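Local atomic coordinates of transcriptional regulator, LacI family protein (PDB entry 3K9C), a protein that probably binds regulatory DNA sequences as a LacI-family transcription factor, carrying a sugar-binding-like core of the periplasmic binding protein type. Residues B[31-36]-B[42-47]; B[116-121]-B[152-157]; B[224-229]-B[233-238]. One frame throughout, in Å; residues are numbered along the deposited sequence.

Contact 1: B[31-36]-B[42-47]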
loop_
_atom_site.group_PDB
_atom_site.type_symbol
_atom_site.label_atom_id
_atom_site.label_comp_id
_atom_site.label_asym_id
_atom_site.label_seq_id
_atom_site.Cartn_x
_atom_site.Cartn_y
_atom_site.Cartn_z
ATOM N N GLU B 31 -1.941 0.937 -11.932
ATOM C CA GLU B 31 -1.909 2.308 -12.414
ATOM C C GLU B 31 -1.525 2.352 -13.878
ATOM O O GLU B 31 -2.185 3.006 -14.680
ATOM C CB GLU B 31 -0.923 3.158 -11.608
ATOM C CG GLU B 31 -0.721 4.557 -12.185
ATOM C CD GLU B 31 0.092 5.453 -11.265
ATOM O OE1 GLU B 31 0.689 4.937 -10.294
ATOM O OE2 GLU B 31 0.140 6.674 -11.520
ATOM N N GLN B 32 -0.451 1.650 -14.227
ATOM C CA GLN B 32 0.001 1.626 -15.606
ATOM C C GLN B 32 -0.952 0.873 -16.543
ATOM O O GLN B 32 -1.093 1.244 -17.712
ATOM C CB GLN B 32 1.423 1.050 -15.673
ATOM C CG GLN B 32 2.420 1.903 -14.909
ATOM C CD GLN B 32 2.433 3.339 -15.406
ATOM O OE1 GLN B 32 2.707 4.273 -14.651
ATOM N NE2 GLN B 32 2.151 3.518 -16.687
ATOM N N ILE B 33 -1.613 -0.173 -16.046
ATOM C CA ILE B 33 -2.551 -0.914 -16.887
ATOM C C ILE B 33 -3.701 -0.000 -17.292
ATOM O O ILE B 33 -4.131 -0.001 -18.445
ATOM C CB ILE B 33 -3.101 -2.164 -16.165
ATOM C CG1 ILE B 33 -1.980 -3.208 -16.047
ATOM C CG2 ILE B 33 -4.303 -2.734 -16.930
ATOM C CD1 ILE B 33 -2.345 -4.430 -15.225
ATOM N N TYR B 34 -4.189 0.781 -16.335
ATOM C CA TYR B 34 -5.263 1.728 -16.587
ATOM C C TYR B 34 -4.855 2.650 -17.734
ATOM O O TYR B 34 -5.630 2.881 -18.662
ATOM C CB TYR B 34 -5.515 2.589 -15.353
ATOM C CG TYR B 34 -6.653 2.154 -14.454
ATOM C CD1 TYR B 34 -6.416 1.838 -13.121
ATOM C CD2 TYR B 34 -7.980 2.149 -14.911
ATOM C CE1 TYR B 34 -7.463 1.535 -12.249
ATOM C CE2 TYR B 34 -9.040 1.844 -14.048
ATOM C CZ TYR B 34 -8.771 1.542 -12.715
ATOM O OH TYR B 34 -9.786 1.268 -11.833
ATOM N N ALA B 35 -3.635 3.175 -17.655
ATOM C CA ALA B 35 -3.122 4.094 -18.666
ATOM C C ALA B 35 -2.945 3.434 -20.029
ATOM O O ALA B 35 -3.340 3.999 -21.052
ATOM C CB ALA B 35 -1.799 4.712 -18.191
ATOM N N ALA B 36 -2.359 2.240 -20.057
ATOM C CA ALA B 36 -2.164 1.534 -21.324
ATOM C C ALA B 36 -3.531 1.215 -21.938
ATOM O O ALA B 36 -3.740 1.354 -23.148
ATOM C CB ALA B 36 -1.376 0.251 -21.095
ATOM N N TYR B 42 -9.772 1.188 -24.102
ATOM C CA TYR B 42 -10.406 0.211 -23.225
ATOM C C TYR B 42 -10.549 0.703 -21.797
ATOM O O TYR B 42 -9.727 1.474 -21.305
ATOM C CB TYR B 42 -9.597 -1.083 -23.207
ATOM C CG TYR B 42 -9.911 -2.021 -24.332
ATOM C CD1 TYR B 42 -10.725 -3.133 -24.124
ATOM C CD2 TYR B 42 -9.396 -1.805 -25.612
ATOM C CE1 TYR B 42 -11.016 -4.013 -25.157
ATOM C CE2 TYR B 42 -9.688 -2.681 -26.658
ATOM C CZ TYR B 42 -10.495 -3.782 -26.419
ATOM O OH TYR B 42 -10.767 -4.666 -27.434
ATOM N N ASP B 43 -11.605 0.251 -21.133
ATOM C CA ASP B 43 -11.804 0.610 -19.747
ATOM C C ASP B 43 -11.326 -0.584 -18.934
ATOM O O ASP B 43 -11.160 -1.685 -19.457
ATOM C CB ASP B 43 -13.274 0.897 -19.447
ATOM C CG ASP B 43 -13.696 2.286 -19.879
ATOM O OD1 ASP B 43 -12.967 3.253 -19.577
ATOM O OD2 ASP B 43 -14.759 2.417 -20.516
ATOM N N VAL B 44 -11.099 -0.369 -17.651
ATOM C CA VAL B 44 -10.629 -1.450 -16.819
ATOM C C VAL B 44 -11.549 -1.670 -15.648
ATOM O O VAL B 44 -12.015 -0.720 -15.018
ATOM C CB VAL B 44 -9.204 -1.171 -16.292
ATOM C CG1 VAL B 44 -8.841 -2.179 -15.207
ATOM C CG2 VAL B 44 -8.201 -1.264 -17.437
HETATM N N MSE B 45 -11.818 -2.938 -15.373
HETATM C CA MSE B 45 -12.645 -3.294 -14.239
HETATM C C MSE B 45 -11.744 -4.067 -13.277
HETATM O O MSE B 45 -11.245 -5.134 -13.611
HETATM C CB MSE B 45 -13.816 -4.169 -14.676
HETATM C CG MSE B 45 -14.995 -4.071 -13.742
HETATM SE SE MSE B 45 -15.906 -5.766 -13.607
HETATM C CE MSE B 45 -15.562 -6.138 -11.729
ATOM N N LEU B 46 -11.514 -3.500 -12.102
ATOM C CA LEU B 46 -10.686 -4.140 -11.093
ATOM C C LEU B 46 -11.555 -5.032 -10.230
ATOM O O LEU B 46 -12.734 -4.754 -10.029
ATOM C CB LEU B 46 -10.065 -3.099 -10.169
ATOM C CG LEU B 46 -9.257 -1.950 -10.746
ATOM C CD1 LEU B 46 -9.002 -0.924 -9.645
ATOM C CD2 LEU B 46 -7.973 -2.488 -11.322
ATOM N N SER B 47 -10.957 -6.106 -9.730
ATOM C CA SER B 47 -11.614 -7.028 -8.816
ATOM C C SER B 47 -10.467 -7.328 -7.872
ATOM O O SER B 47 -9.454 -7.907 -8.282
ATOM C CB SER B 47 -12.068 -8.301 -9.517
ATOM O OG SER B 47 -12.765 -9.132 -8.602
HETATM O O HOH W 1 -12.214 0.332 -12.745
HETATM O O HOH W 2 -8.524 2.164 -18.537
#
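An uncommon first torsion, with chi1 of Tyr-34 at -98°, carries its ring from the flank of helix 31-36 across to strand 42-47, where Val-44 and Leu-46 receive it. Val-44 sets CG1 anti to its backbone N (chi1 169°), which places that methyl over one face of the tyrosine, 4.2 Å above the plane and shifted toward the rim. CB of Val-44 lies nearer still, 3.8 Å from Tyr-34 CE2, while its other branch, CG2, meets Ile-33 CG2 of the preceding helical residue at 4.2 Å. One valine thus fits between an aliphatic and an aromatic neighbour of the same helix. Further along the strand, Leu-46 crosses the tyrosine at about a right angle, and its CD1 packs tightly on the phenol end, 3.2 Å from Tyr-34 OH.

The arrangement illustrates how a helix is laid on its own strand. Helix 31-36 runs 151° from the direction of strand 42-47, with axes 8.1 Å apart, as the second half of the beta-alpha-beta unit built from strand 13-20, helix 24-39 and strand 42-49. Water 1 lies 2.8 Å from Tyr-34 OH and close to Val-44 O, though that second distance is so short that the bridge is doubtful. Water 2 gives hydrogen bonds to the main-chain O atoms of both Tyr-34 and Tyr-42.

The hydroxyl of this buried tyrosine is also hydrogen-bonded to Ala-48 N of the second subunit, whose Arg-53 makes a cation-pi contact with the ring. Ring and hydroxyl therefore each serve both jobs: the ring packs on Val-44 and Leu-46 yet takes a charge from the partner chain, and OH lies against Leu-46 CD1 yet bonds across the dimer, so that intrachain packing and dimer contact share a single residue.

Contact 2: B[116-121]-B[152-157]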
loop_
_atom_site.group_PDB
_atom_site.type_symbol
_atom_site.label_atom_id
_atom_site.label_comp_id
_atom_site.label_asym_id
_atom_site.label_seq_id
_atom_site.Cartn_x
_atom_site.Cartn_y
_atom_site.Cartn_z
ATOM N N LEU B 116 21.568 -9.975 -11.532
ATOM C CA LEU B 116 22.050 -8.585 -11.562
ATOM C C LEU B 116 22.365 -8.126 -10.139
ATOM O O LEU B 116 23.385 -7.483 -9.891
ATOM C CB LEU B 116 20.989 -7.649 -12.162
ATOM C CG LEU B 116 20.670 -7.789 -13.653
ATOM C CD1 LEU B 116 19.489 -6.895 -14.006
ATOM C CD2 LEU B 116 21.904 -7.426 -14.486
ATOM N N ALA B 117 21.465 -8.449 -9.213
ATOM C CA ALA B 117 21.641 -8.095 -7.806
ATOM C C ALA B 117 22.940 -8.715 -7.290
ATOM O O ALA B 117 23.753 -8.034 -6.676
ATOM C CB ALA B 117 20.440 -8.599 -6.978
ATOM N N VAL B 118 23.132 -10.009 -7.542
ATOM C CA VAL B 118 24.347 -10.698 -7.100
ATOM C C VAL B 118 25.600 -10.143 -7.771
ATOM O O VAL B 118 26.596 -9.888 -7.102
ATOM C CB VAL B 118 24.282 -12.227 -7.359
ATOM C CG1 VAL B 118 25.668 -12.856 -7.136
ATOM C CG2 VAL B 118 23.272 -12.876 -6.409
ATOM N N ASP B 119 25.555 -9.951 -9.088
ATOM C CA ASP B 119 26.717 -9.406 -9.792
ATOM C C ASP B 119 27.106 -8.056 -9.188
ATOM O O ASP B 119 28.283 -7.784 -8.949
ATOM C CB ASP B 119 26.425 -9.234 -11.284
ATOM C CG ASP B 119 26.253 -10.558 -12.003
ATOM O OD1 ASP B 119 26.667 -11.600 -11.456
ATOM O OD2 ASP B 119 25.712 -10.557 -13.130
ATOM N N HIS B 120 26.104 -7.218 -8.933
ATOM C CA HIS B 120 26.337 -5.905 -8.346
ATOM C C HIS B 120 27.049 -6.019 -7.001
ATOM O O HIS B 120 28.009 -5.293 -6.736
ATOM C CB HIS B 120 24.999 -5.167 -8.173
ATOM C CG HIS B 120 25.095 -3.915 -7.359
ATOM N ND1 HIS B 120 25.860 -2.836 -7.741
ATOM C CD2 HIS B 120 24.524 -3.576 -6.181
ATOM C CE1 HIS B 120 25.757 -1.884 -6.831
ATOM N NE2 HIS B 120 24.953 -2.308 -5.872
ATOM N N LEU B 121 26.577 -6.931 -6.152
ATOM C CA LEU B 121 27.168 -7.122 -4.828
ATOM C C LEU B 121 28.569 -7.740 -4.848
ATOM O O LEU B 121 29.442 -7.326 -4.090
ATOM C CB LEU B 121 26.242 -7.969 -3.950
ATOM C CG LEU B 121 24.936 -7.277 -3.543
ATOM C CD1 LEU B 121 23.987 -8.302 -2.929
ATOM C CD2 LEU B 121 25.233 -6.128 -2.572
ATOM N N ASP B 152 27.110 -19.440 -7.286
ATOM C CA ASP B 152 27.970 -20.528 -7.721
ATOM C C ASP B 152 28.887 -20.075 -8.858
ATOM O O ASP B 152 30.052 -20.471 -8.921
ATOM C CB ASP B 152 27.109 -21.719 -8.156
ATOM C CG ASP B 152 27.925 -22.977 -8.409
ATOM O OD1 ASP B 152 28.952 -23.190 -7.724
ATOM O OD2 ASP B 152 27.519 -23.764 -9.286
ATOM N N ARG B 153 28.364 -19.225 -9.739
ATOM C CA ARG B 153 29.141 -18.713 -10.864
ATOM C C ARG B 153 30.319 -17.875 -10.372
ATOM O O ARG B 153 31.343 -17.779 -11.050
ATOM C CB ARG B 153 28.263 -17.855 -11.780
ATOM C CG ARG B 153 28.281 -18.293 -13.239
ATOM C CD ARG B 153 27.706 -17.226 -14.163
ATOM N NE ARG B 153 26.340 -16.845 -13.808
ATOM C CZ ARG B 153 25.301 -17.676 -13.809
ATOM N NH1 ARG B 153 25.460 -18.954 -14.146
ATOM N NH2 ARG B 153 24.097 -17.225 -13.480
ATOM N N HIS B 154 30.170 -17.260 -9.201
ATOM C CA HIS B 154 31.237 -16.445 -8.634
ATOM C C HIS B 154 32.117 -17.229 -7.667
ATOM O O HIS B 154 32.985 -16.653 -7.019
ATOM C CB HIS B 154 30.678 -15.224 -7.896
ATOM C CG HIS B 154 30.161 -14.144 -8.798
ATOM N ND1 HIS B 154 28.909 -14.186 -9.371
ATOM C CD2 HIS B 154 30.732 -12.994 -9.227
ATOM C CE1 HIS B 154 28.729 -13.108 -10.114
ATOM N NE2 HIS B 154 29.821 -12.367 -10.044
ATOM N N GLY B 155 31.891 -18.536 -7.570
ATOM C CA GLY B 155 32.683 -19.363 -6.671
ATOM C C GLY B 155 32.361 -19.117 -5.208
ATOM O O GLY B 155 33.213 -19.297 -4.331
ATOM N N LEU B 156 31.120 -18.726 -4.934
ATOM C CA LEU B 156 30.699 -18.421 -3.572
ATOM C C LEU B 156 29.619 -19.346 -2.993
ATOM O O LEU B 156 28.950 -18.986 -2.022
ATOM C CB LEU B 156 30.220 -16.963 -3.512
ATOM C CG LEU B 156 31.184 -15.889 -4.045
ATOM C CD1 LEU B 156 30.543 -14.508 -3.922
ATOM C CD2 LEU B 156 32.501 -15.931 -3.263
ATOM N N SER B 157 29.446 -20.530 -3.576
ATOM C CA SER B 157 28.434 -21.462 -3.086
ATOM C C SER B 157 28.577 -21.799 -1.600
ATOM O O SER B 157 27.586 -22.105 -0.941
ATOM C CB SER B 157 28.459 -22.762 -3.898
ATOM O OG SER B 157 27.913 -22.577 -5.193
HETATM O O HOH W 3 26.794 -14.295 -12.705
#
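His-154 reaches across to Val-118 and Asp-119 of helix 116-121 from the point where the other helix stops. Its CB points at that helix, and CG stands anti to the carbonyl carbon (chi1 -74°), which turns the imidazole toward helix 116-121. ND1 comes first: it is hydrogen-bonded to Ala-150 O, one turn back in its own helix, and lies 4.2 Å from CG1 of Val-118, whose side chain runs past the histidine in the opposite direction. Farther out, CE1 sits too close to Asp-119 OD1 in the model for the detail of this approach to be trusted, and no hydrogen bond joins OD1 to NE2; the carboxylate is tilted 52° from the ring.

The site is a Schellman motif in use. His-154 is the first residue to leave helical geometry, Gly-155 takes a positive phi of 72° as C-prime, and its N bonds to Asp-152 O at 3.0 Å, while Leu-156 N returns to Met-151 O. Replacing His-154 by an alanine would probably open a gap beside Val-118 and leave Ala-150 O without its imidazole partner.

Asp-119 OD1 also receives a hydrogen bond from water 3 at 3.0 Å. That water in turn accepts one from Arg-153 NE, 2.8 Å away and in the guanidinium plane, so one water bridges the two groups, whose OD1 and NE, 5.8 Å apart, do not touch.

Contact 3: B[224-229]-B[233-238]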
loop_
_atom_site.group_PDB
_atom_site.type_symbol
_atom_site.label_atom_id
_atom_site.label_comp_id
_atom_site.label_asym_id
_atom_site.label_seq_id
_atom_site.Cartn_x
_atom_site.Cartn_y
_atom_site.Cartn_z
ATOM N N ARG B 224 7.138 2.035 -5.010
ATOM C CA ARG B 224 7.153 3.314 -4.301
ATOM C C ARG B 224 7.956 3.270 -3.009
ATOM O O ARG B 224 8.511 4.277 -2.577
ATOM C CB ARG B 224 5.722 3.778 -3.987
ATOM C CG ARG B 224 4.986 2.939 -2.946
ATOM C CD ARG B 224 3.637 3.559 -2.580
ATOM N NE ARG B 224 3.781 4.878 -1.965
ATOM C CZ ARG B 224 4.169 5.084 -0.712
ATOM N NH1 ARG B 224 4.450 4.053 0.076
ATOM N NH2 ARG B 224 4.290 6.324 -0.250
ATOM N N LEU B 225 8.022 2.097 -2.394
ATOM C CA LEU B 225 8.758 1.938 -1.145
ATOM C C LEU B 225 10.233 2.270 -1.343
ATOM O O LEU B 225 10.836 2.951 -0.525
ATOM C CB LEU B 225 8.631 0.491 -0.652
ATOM C CG LEU B 225 7.220 -0.068 -0.452
ATOM C CD1 LEU B 225 7.289 -1.558 -0.193
ATOM C CD2 LEU B 225 6.551 0.652 0.707
ATOM N N ALA B 226 10.800 1.787 -2.443
ATOM C CA ALA B 226 12.214 1.983 -2.748
ATOM C C ALA B 226 12.646 3.409 -3.077
ATOM O O ALA B 226 13.786 3.801 -2.791
ATOM C CB ALA B 226 12.616 1.056 -3.891
ATOM N N ARG B 227 11.748 4.186 -3.671
ATOM C CA ARG B 227 12.096 5.545 -4.056
ATOM C C ARG B 227 11.884 6.583 -2.954
ATOM O O ARG B 227 12.339 7.722 -3.079
ATOM C CB ARG B 227 11.318 5.942 -5.311
ATOM C CG ARG B 227 9.883 6.346 -5.046
ATOM C CD ARG B 227 9.063 6.390 -6.331
ATOM N NE ARG B 227 8.840 5.042 -6.852
ATOM C CZ ARG B 227 7.873 4.724 -7.703
ATOM N NH1 ARG B 227 7.039 5.664 -8.129
ATOM N NH2 ARG B 227 7.728 3.469 -8.113
ATOM N N ILE B 228 11.202 6.199 -1.878
ATOM C CA ILE B 228 10.972 7.125 -0.778
ATOM C C ILE B 228 12.298 7.782 -0.430
ATOM O O ILE B 228 13.285 7.102 -0.176
ATOM C CB ILE B 228 10.418 6.407 0.475
ATOM C CG1 ILE B 228 9.028 5.842 0.172
ATOM C CG2 ILE B 228 10.348 7.379 1.639
ATOM C CD1 ILE B 228 8.451 4.981 1.280
ATOM N N PRO B 229 12.333 9.125 -0.422
ATOM C CA PRO B 229 13.503 9.949 -0.122
ATOM C C PRO B 229 14.439 9.508 0.999
ATOM O O PRO B 229 15.655 9.597 0.842
ATOM C CB PRO B 229 12.888 11.316 0.142
ATOM C CG PRO B 229 11.798 11.355 -0.851
ATOM C CD PRO B 229 11.167 9.982 -0.705
HETATM N N MSE B 233 16.326 2.809 -1.510
HETATM C CA MSE B 233 16.651 1.399 -1.656
HETATM C C MSE B 233 17.138 0.945 -3.034
HETATM O O MSE B 233 16.489 1.189 -4.056
HETATM C CB MSE B 233 15.415 0.594 -1.265
HETATM C CG MSE B 233 15.613 -0.888 -1.099
HETATM SE SE MSE B 233 13.834 -1.615 -0.984
HETATM C CE MSE B 233 13.492 -1.134 0.857
ATOM N N THR B 234 18.302 0.298 -3.050
ATOM C CA THR B 234 18.858 -0.253 -4.281
ATOM C C THR B 234 17.912 -1.416 -4.557
ATOM O O THR B 234 17.602 -2.198 -3.646
ATOM C CB THR B 234 20.300 -0.779 -4.065
ATOM O OG1 THR B 234 21.171 0.327 -3.820
ATOM C CG2 THR B 234 20.791 -1.554 -5.281
ATOM N N THR B 235 17.452 -1.534 -5.796
ATOM C CA THR B 235 16.487 -2.570 -6.137
ATOM C C THR B 235 16.564 -2.973 -7.605
ATOM O O THR B 235 17.330 -2.401 -8.375
ATOM C CB THR B 235 15.055 -2.060 -5.838
ATOM O OG1 THR B 235 14.117 -3.128 -5.959
ATOM C CG2 THR B 235 14.674 -0.956 -6.813
ATOM N N ILE B 236 15.756 -3.956 -7.979
ATOM C CA ILE B 236 15.705 -4.444 -9.346
ATOM C C ILE B 236 14.356 -4.104 -9.960
ATOM O O ILE B 236 13.312 -4.552 -9.472
ATOM C CB ILE B 236 15.906 -5.967 -9.392
ATOM C CG1 ILE B 236 17.324 -6.299 -8.937
ATOM C CG2 ILE B 236 15.651 -6.488 -10.789
ATOM C CD1 ILE B 236 17.516 -7.738 -8.650
ATOM N N SER B 237 14.376 -3.308 -11.026
ATOM C CA SER B 237 13.139 -2.916 -11.687
ATOM C C SER B 237 12.630 -3.954 -12.661
ATOM O O SER B 237 13.409 -4.633 -13.329
ATOM C CB SER B 237 13.317 -1.596 -12.439
ATOM O OG SER B 237 12.215 -1.363 -13.301
ATOM N N GLN B 238 11.309 -4.064 -12.734
ATOM C CA GLN B 238 10.657 -4.986 -13.647
ATOM C C GLN B 238 10.004 -4.151 -14.736
ATOM O O GLN B 238 9.334 -4.675 -15.626
ATOM C CB GLN B 238 9.585 -5.782 -12.919
ATOM C CG GLN B 238 10.097 -6.618 -11.777
ATOM C CD GLN B 238 9.229 -7.837 -11.557
ATOM O OE1 GLN B 238 9.069 -8.666 -12.453
ATOM N NE2 GLN B 238 8.661 -7.951 -10.364
#
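Ala-226 and Met-233 are joined by the main chain as well as by their side chains. Met-233 N donates to Ala-226 O over 3.0 Å, with an angle of 152° at the hydrogen. Next to this bond the two CB atoms meet at 3.9 Å. Met-233, a selenomethionine, extends CG anti to its backbone N and then bends at chi3 (-78°), and its SE stands 4.1 Å from Ala-226 CB. The alanine methyl has a third neighbour in Thr-235 CG2, also at 4.1 Å. One methyl thus touches two residues of the second segment, and the small side chain is consistent with the close approach of the backbones, Ala-226 CA to Met-233 CA 4.6 Å.

The next shell fixes these groups. Thr-235 turns OG1 anti to its own N, leaving CG2 to face the alanine, and that hydroxyl is hydrogen-bonded to Asp-194 OD1. Asp-194 also touches Ala-226 and Met-233, while Ala-197 and Leu-201 of the same helix 194-206 pack on the selenomethionine. Arg-272 NH1 holds Met-233 O, and backbone bonds tie Thr-235 to Val-270 and Ser-237 to His-268 in strand 262-270. Farther out, Arg-224 forms a salt bridge with Glu-169 of the second subunit, so the short, weakly bonded helix 224-227 also faces the dimer partner.

Strand 235-237 pairs antiparallel with strand 262-270 at the edge of the larger sheet, yet Thr-234 and Ile-236 also bond to Gly-219 and Asp-221, just beyond the last strand of the smaller one. A segment serving both sheets in this way is characteristic of the crossover connections in the hinge of the two-lobed periplasmic binding protein fold of LacI-family cores.

In the fold
From the N terminus, contact 1 comes first, closing five intervening residues, the last turn of helix 24-39 and the short link to strand 42-49, in the larger sheet's lobe. Contact 2 closes a loop of 30 residues, containing strand 129-133 and most of helix 140-153, and brings two helices of the other lobe together. Contact 3 closes only three residues, at the junction between lobes. The three follow in series; none nests or crosses. Contacts 1 and 2 lie on opposite sides of the chain's centre, their own centres 38 Å apart. Contact 3 touches contact 2 through Ala-117 CB and Ile-236 CD1 (3.5 Å), reaches the same sheet as contact 1 and, like it, touches the second subunit.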